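PDB 7LKK: aminofutalosine deaminase from Helicobacter pylori, which catalyses the hydrolytic deamination of aminofutalosine in the menaquinone pathway, using a metal ion bound in its active site. Local coordinates for residues T271-N276 and S289-A294. Residues are numbered along the deposited sequence; the frame is centred on the assembly and turned at random.
Sequences TLFVHN and SQVKNA
T271 meets the chain as it leaves helix 281-291: its backbone N gives a weak hydrogen bond to N293 O (3.4 Å, 144° at the hydrogen), and T271 O takes a CH···O contact from A294 CA at 3.4 Å. K292, with positive phi, ends the helical run, and its NZ folds back to S289 O (3.0 Å), lying in the carbonyl plane, while also forming a salt bridge with D268. V291, the last helical residue, points its side chain at the strand and splits its two methyls between two partners. CG1, anti to its own backbone N (chi1 178°), approaches T271 CB; CG2 reaches F273 CE1 at 3.8 Å, meeting the ring obliquely. A294 CB adds a looser contact with F273 CD1 (4.3 Å), and F222 stacks edge-to-face on the same phenyl. Further along, N276 turns its amide back to F273 O, with ND2 2.9 Å away in a bond nearly straight at the hydrogen, although the donor sits well above the plane of the F273 carbonyl. The segments belong to a beta-alpha-beta unit of the amidohydrolase TIM barrel, strand 269-275, helix 281-291 and strand 294-298, whose first strand delivers H275 to the inhibitor, where NE2 hydrogen-bonds O8 of methylthio-coformycin.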
ATOM      1  N   THR A 271     -19.221 -22.113  -4.864  1.00 18.35           N
ATOM      2  CA  THR A 271     -19.117 -21.348  -3.625  1.00 19.71           C
ATOM      3  C   THR A 271     -17.816 -20.559  -3.590  1.00 17.71           C
ATOM      4  O   THR A 271     -16.739 -21.114  -3.832  1.00 21.01           O
ATOM      5  CB  THR A 271     -19.197 -22.267  -2.398  1.00 21.13           C
ATOM      6  OG1 THR A 271     -20.457 -22.947  -2.389  1.00 19.64           O
ATOM      7  CG2 THR A 271     -19.064 -21.459  -1.115  1.00 19.23           C
ATOM      8  N   LEU A 272     -17.922 -19.270  -3.279  1.00 15.18           N
ATOM      9  CA  LEU A 272     -16.761 -18.423  -3.044  1.00 18.34           C
ATOM     10  C   LEU A 272     -16.329 -18.544  -1.587  1.00 22.80           C
ATOM     11  O   LEU A 272     -17.146 -18.377  -0.675  1.00 17.82           O
ATOM     12  CB  LEU A 272     -17.071 -16.961  -3.373  1.00 17.79           C
ATOM     13  CG  LEU A 272     -17.097 -16.488  -4.830  1.00 20.70           C
ATOM     14  CD1 LEU A 272     -18.234 -17.131  -5.612  1.00 24.86           C
ATOM     15  CD2 LEU A 272     -17.211 -14.973  -4.881  1.00 17.78           C
ATOM     16  N   PHE A 273     -15.051 -18.838  -1.374  1.00 19.94           N
ATOM     17  CA  PHE A 273     -14.458 -18.902  -0.043  1.00 18.28           C
ATOM     18  C   PHE A 273     -13.535 -17.703   0.124  1.00 18.09           C
ATOM     19  O   PHE A 273     -12.554 -17.569  -0.615  1.00 18.76           O
ATOM     20  CB  PHE A 273     -13.689 -20.208   0.159  1.00 17.79           C
ATOM     21  CG  PHE A 273     -14.565 -21.384   0.461  1.00 19.66           C
ATOM     22  CD1 PHE A 273     -15.218 -22.056  -0.559  1.00 16.93           C
ATOM     23  CD2 PHE A 273     -14.738 -21.820   1.764  1.00 19.35           C
ATOM     24  CE1 PHE A 273     -16.027 -23.140  -0.284  1.00 19.42           C
ATOM     25  CE2 PHE A 273     -15.546 -22.906   2.043  1.00 22.19           C
ATOM     26  CZ  PHE A 273     -16.191 -23.565   1.019  1.00 20.45           C
ATOM     27  N   VAL A 274     -13.859 -16.830   1.080  1.00 13.73           N
ATOM     28  CA  VAL A 274     -13.177 -15.552   1.256  1.00 17.68           C
ATOM     29  C   VAL A 274     -12.173 -15.656   2.396  1.00 21.08           C
ATOM     30  O   VAL A 274     -12.443 -16.301   3.420  1.00 19.76           O
ATOM     31  CB  VAL A 274     -14.195 -14.423   1.515  1.00 18.14           C
ATOM     32  CG1 VAL A 274     -13.500 -13.070   1.568  1.00 19.43           C
ATOM     33  CG2 VAL A 274     -15.276 -14.430   0.443  1.00 18.03           C
ATOM     34  N   HIS A 275     -11.009 -15.019   2.206  1.00 17.52           N
ATOM     35  CA  HIS A 275      -9.925 -14.872   3.181  1.00 18.42           C
ATOM     36  C   HIS A 275      -9.036 -16.114   3.226  1.00 20.40           C
ATOM     37  O   HIS A 275      -8.041 -16.181   2.496  1.00 18.80           O
ATOM     38  CB  HIS A 275     -10.482 -14.524   4.566  1.00 21.73           C
ATOM     39  CG  HIS A 275     -11.312 -13.278   4.578  1.00 22.42           C
ATOM     40  ND1 HIS A 275     -10.837 -12.066   4.126  1.00 17.54           N
ATOM     41  CD2 HIS A 275     -12.591 -13.059   4.966  1.00 19.30           C
ATOM     42  CE1 HIS A 275     -11.783 -11.151   4.245  1.00 20.23           C
ATOM     43  NE2 HIS A 275     -12.857 -11.728   4.753  1.00 20.28           N
ATOM     44  N   ASN A 276      -9.359 -17.084   4.082  1.00 15.73           N
ATOM     45  CA  ASN A 276      -8.751 -18.417   4.107  1.00 16.24           C
ATOM     46  C   ASN A 276      -7.303 -18.457   4.586  1.00 17.01           C
ATOM     47  O   ASN A 276      -6.648 -19.495   4.419  1.00 20.10           O
ATOM     48  CB  ASN A 276      -8.802 -19.105   2.733  1.00 16.64           C
ATOM     49  CG  ASN A 276     -10.130 -18.925   2.027  1.00 19.29           C
ATOM     50  OD1 ASN A 276     -11.114 -19.588   2.351  1.00 17.33           O
ATOM     51  ND2 ASN A 276     -10.158 -18.037   1.035  1.00 16.18           N
ATOM     52  N   SER A 289     -11.458 -30.472  -3.565  1.00 19.28           N
ATOM     53  CA  SER A 289     -11.997 -31.774  -3.944  1.00 22.97           C
ATOM     54  C   SER A 289     -13.480 -31.909  -3.620  1.00 26.82           C
ATOM     55  O   SER A 289     -14.207 -32.590  -4.353  1.00 29.39           O
ATOM     56  CB  SER A 289     -11.208 -32.891  -3.260  1.00 21.35           C
ATOM     57  OG  SER A 289     -11.344 -32.827  -1.852  1.00 32.20           O
ATOM     58  N   GLN A 290     -13.951 -31.282  -2.542  1.00 22.73           N
ATOM     59  CA  GLN A 290     -15.344 -31.435  -2.132  1.00 24.70           C
ATOM     60  C   GLN A 290     -16.277 -30.464  -2.854  1.00 24.71           C
ATOM     61  O   GLN A 290     -17.345 -30.864  -3.326  1.00 25.05           O
ATOM     62  CB  GLN A 290     -15.467 -31.251  -0.616  1.00 24.54           C
ATOM     63  CG  GLN A 290     -14.927 -32.415   0.202  1.00 27.13           C
ATOM     64  CD  GLN A 290     -15.736 -33.687   0.015  1.00 31.50           C
ATOM     65  OE1 GLN A 290     -16.752 -33.892   0.676  1.00 32.16           O
ATOM     66  NE2 GLN A 290     -15.283 -34.550  -0.887  1.00 38.66           N
ATOM     67  N   VAL A 291     -15.886 -29.194  -2.957  1.00 23.61           N
ATOM     68  CA  VAL A 291     -16.782 -28.191  -3.529  1.00 25.29           C
ATOM     69  C   VAL A 291     -16.826 -28.293  -5.053  1.00 25.85           C
ATOM     70  O   VAL A 291     -17.839 -27.931  -5.668  1.00 28.09           O
ATOM     71  CB  VAL A 291     -16.364 -26.788  -3.053  1.00 19.86           C
ATOM     72  CG1 VAL A 291     -17.248 -25.707  -3.662  1.00 19.11           C
ATOM     73  CG2 VAL A 291     -16.418 -26.716  -1.535  1.00 20.35           C
ATOM     74  N   LYS A 292     -15.746 -28.776  -5.677  1.00 27.48           N
ATOM     75  CA  LYS A 292     -15.618 -28.954  -7.125  1.00 27.10           C
ATOM     76  C   LYS A 292     -15.487 -27.622  -7.854  1.00 28.21           C
ATOM     77  O   LYS A 292     -14.613 -27.466  -8.713  1.00 33.78           O
ATOM     78  CB  LYS A 292     -16.805 -29.732  -7.705  1.00 29.86           C
ATOM     79  CG  LYS A 292     -17.026 -31.122  -7.141  1.00 36.26           C
ATOM     80  CD  LYS A 292     -15.777 -31.977  -7.166  1.00 35.59           C
ATOM     81  CE  LYS A 292     -16.107 -33.412  -6.774  1.00 30.78           C
ATOM     82  NZ  LYS A 292     -16.813 -33.480  -5.461  1.00 35.82           N
ATOM     83  N   ASN A 293     -16.350 -26.658  -7.533  1.00 24.94           N
ATOM     84  CA  ASN A 293     -16.279 -25.339  -8.150  1.00 26.39           C
ATOM     85  C   ASN A 293     -16.085 -24.248  -7.102  1.00 23.24           C
ATOM     86  O   ASN A 293     -16.898 -23.323  -6.997  1.00 19.08           O
ATOM     87  CB  ASN A 293     -17.533 -25.072  -8.985  1.00 23.19           C
ATOM     88  CG  ASN A 293     -17.497 -25.778 -10.330  1.00 27.13           C
ATOM     89  OD1 ASN A 293     -16.676 -25.459 -11.189  1.00 22.50           O
ATOM     90  ND2 ASN A 293     -18.384 -26.750 -10.515  1.00 26.33           N
ATOM     91  N   ALA A 294     -15.012 -24.349  -6.323  1.00 25.13           N
ATOM     92  CA  ALA A 294     -14.684 -23.356  -5.314  1.00 21.78           C
ATOM     93  C   ALA A 294     -13.862 -22.218  -5.911  1.00 23.78           C
ATOM     94  O   ALA A 294     -13.124 -22.401  -6.883  1.00 21.13           O
ATOM     95  CB  ALA A 294     -13.916 -23.998  -4.160  1.00 19.51           C
TER